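Local coordinates for protein imidazoleglycerol-phosphate dehydratase (Pyrococcus furiosus, PDB 5DNL) that catalyses the dehydration of D-erythro-imidazoleglycerol phosphate to imidazoleacetol phosphate, the sixth step of histidine biosynthesis, at residues A[141-144]-A[145-148]. Sequence-based numbering, arbitrary orientation.
Sequences GENA and HHIV. With MN (manganese (II) ion), chain E; MN (manganese (II) ion), chain D; 5DL ([(2S)-2-hydroxy-3-(1H-1,2,4-triazol-1-yl)propyl]phosphonic acid), chain F.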
loop_
_atom_site.group_PDB
_atom_site.type_symbol
_atom_site.label_atom_id
_atom_site.label_comp_id
_atom_site.label_asym_id
_atom_site.label_seq_id
_atom_site.Cartn_x
_atom_site.Cartn_y
_atom_site.Cartn_z
ATOM N N GLY A 141 -1.561 26.376 15.099
ATOM C CA GLY A 141 -2.869 26.978 15.268
ATOM C C GLY A 141 -3.969 26.276 14.527
ATOM O O GLY A 141 -3.735 25.517 13.593
ATOM N N GLU A 142 -5.186 26.582 14.962
ATOM C CA GLU A 142 -6.414 26.050 14.362
ATOM C C GLU A 142 -7.478 27.109 14.079
ATOM O O GLU A 142 -8.186 27.013 13.088
ATOM C CB GLU A 142 -6.990 24.961 15.283
ATOM C CG GLU A 142 -5.949 23.855 15.522
ATOM C CD GLU A 142 -6.490 22.539 16.020
ATOM O OE1 GLU A 142 -7.575 22.515 16.606
ATOM O OE2 GLU A 142 -5.809 21.514 15.831
ATOM N N ASN A 143 -7.624 28.098 14.961
ATOM C CA ASN A 143 -8.724 29.047 14.884
ATOM C C ASN A 143 -8.489 30.166 13.861
ATOM O O ASN A 143 -7.467 30.851 13.897
ATOM C CB ASN A 143 -8.964 29.672 16.257
ATOM C CG ASN A 143 -10.140 30.598 16.268
ATOM O OD1 ASN A 143 -10.030 31.744 15.872
ATOM N ND2 ASN A 143 -11.300 30.096 16.687
ATOM N N ALA A 144 -9.426 30.367 12.945
ATOM C CA ALA A 144 -9.236 31.343 11.857
ATOM C C ALA A 144 -8.941 32.755 12.362
ATOM O O ALA A 144 -8.060 33.415 11.861
ATOM C CB ALA A 144 -10.461 31.389 10.950
ATOM N N HIS A 145 -9.718 33.212 13.328
ATOM C CA HIS A 145 -9.591 34.582 13.842
ATOM C C HIS A 145 -8.240 34.725 14.522
ATOM O O HIS A 145 -7.538 35.727 14.314
ATOM C CB HIS A 145 -10.729 34.819 14.840
ATOM C CG HIS A 145 -10.891 36.217 15.345
ATOM N ND1 HIS A 145 -12.143 36.762 15.510
ATOM C CD2 HIS A 145 -10.019 37.128 15.834
ATOM C CE1 HIS A 145 -12.034 37.973 16.029
ATOM N NE2 HIS A 145 -10.761 38.217 16.242
ATOM N N HIS A 146 -7.852 33.738 15.328
ATOM C CA HIS A 146 -6.573 33.812 16.041
ATOM C C HIS A 146 -5.397 33.836 15.048
ATOM O O HIS A 146 -4.452 34.606 15.212
ATOM C CB HIS A 146 -6.403 32.666 17.013
ATOM C CG HIS A 146 -7.412 32.660 18.115
ATOM N ND1 HIS A 146 -7.666 31.541 18.881
ATOM C CD2 HIS A 146 -8.237 33.632 18.576
ATOM C CE1 HIS A 146 -8.582 31.831 19.783
ATOM N NE2 HIS A 146 -8.962 33.083 19.611
ATOM N N ILE A 147 -5.482 33.016 14.005
ATOM C CA ILE A 147 -4.431 32.946 12.983
ATOM C C ILE A 147 -4.329 34.262 12.218
ATOM O O ILE A 147 -3.233 34.823 12.068
ATOM C CB ILE A 147 -4.661 31.754 12.020
ATOM C CG1 ILE A 147 -4.464 30.438 12.766
ATOM C CG2 ILE A 147 -3.725 31.833 10.826
ATOM C CD1 ILE A 147 -5.057 29.218 12.074
ATOM N N VAL A 148 -5.458 34.748 11.718
ATOM C CA VAL A 148 -5.456 35.947 10.871
ATOM C C VAL A 148 -5.088 37.179 11.722
ATOM O O VAL A 148 -4.267 38.010 11.303
ATOM C CB VAL A 148 -6.782 36.105 10.142
ATOM C CG1 VAL A 148 -6.864 37.420 9.376
ATOM C CG2 VAL A 148 -6.981 34.954 9.165
HETATM MN MN MN E . -9.974 39.807 17.770
HETATM MN MN MN D . -10.533 34.085 20.958
HETATM N N1 5DL F . -9.681 38.043 19.118
HETATM C C3 5DL F . -8.885 36.928 20.902
HETATM N N2 5DL F . -8.779 38.032 20.154
HETATM C C8 5DL F . -7.273 41.443 21.045
HETATM C C7 5DL F . -8.396 40.449 20.741
HETATM C C6 5DL F . -7.804 39.085 20.418
HETATM C C5 5DL F . -10.336 36.890 19.286
HETATM O O10 5DL F . -7.004 40.536 23.554
HETATM P P9 5DL F . -6.165 41.007 22.414
HETATM O O11 5DL F . -5.359 42.247 22.717
HETATM O O12 5DL F . -5.212 39.914 21.951
HETATM O O13 5DL F . -9.194 40.890 19.633
HETATM N N4 5DL F . -9.890 36.183 20.350
HETATM O O HOH W 1 -9.108 34.414 22.606
#
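Asn-143 caps the start of helix 144-162: its OD1 accepts the backbone N-H of His-146 at 3.0 Å, a nearly straight bond that meets a lone pair in the carbonyl plane. With CG anti to the backbone N (chi1 -176°), the amide turns back over the first turn, while ND2 binds Ser-117 OG of a second subunit. The helical bonds follow at once, Ile-147 N to Asn-143 O and Val-148 N to Ala-144 O, both 2.9 Å. The two histidines then diverge to separate manganese ions. His-145 NE2 binds one at 2.3 Å, sharing it with His-29, Glu-149 and His-53 of the second subunit; His-146 NE2 binds the other, also at 2.3 Å, with His-52, Glu-56 and Glu-121 of that subunit and a water. Glu-111 and Asp-86 hold the ND1 atoms of His-145 and His-146 respectively, fixing the rotation of each ring. The inhibitor's triazole bridges the metals through N1 and N4, and its hydroxyl O13 also ligates the ion of His-145. Triazole C5 lies over one face of the His-145 ring, whereas N4 meets the His-146 ring at its edge, near its plane. Asn-143 OD1 lies over one face of the His-146 imidazole, offset toward its rim, the amide and ring planes 33° apart and Asn-143 CB 3.5 Å from His-146 ND1. Replacing Asn-143 by alanine would probably leave His-146 N without its cap, Ser-117 of the second subunit without its amide partner and the His-146 ring without the amide over its face. Farther out, Ile-147 CD1 packs back on the loop, 3.8 Å from Glu-142 C. Adjacent histidines on an N-capped first turn, each serving a different manganese, form part of the dinuclear, intersubunit active site of imidazoleglycerol-phosphate dehydratase.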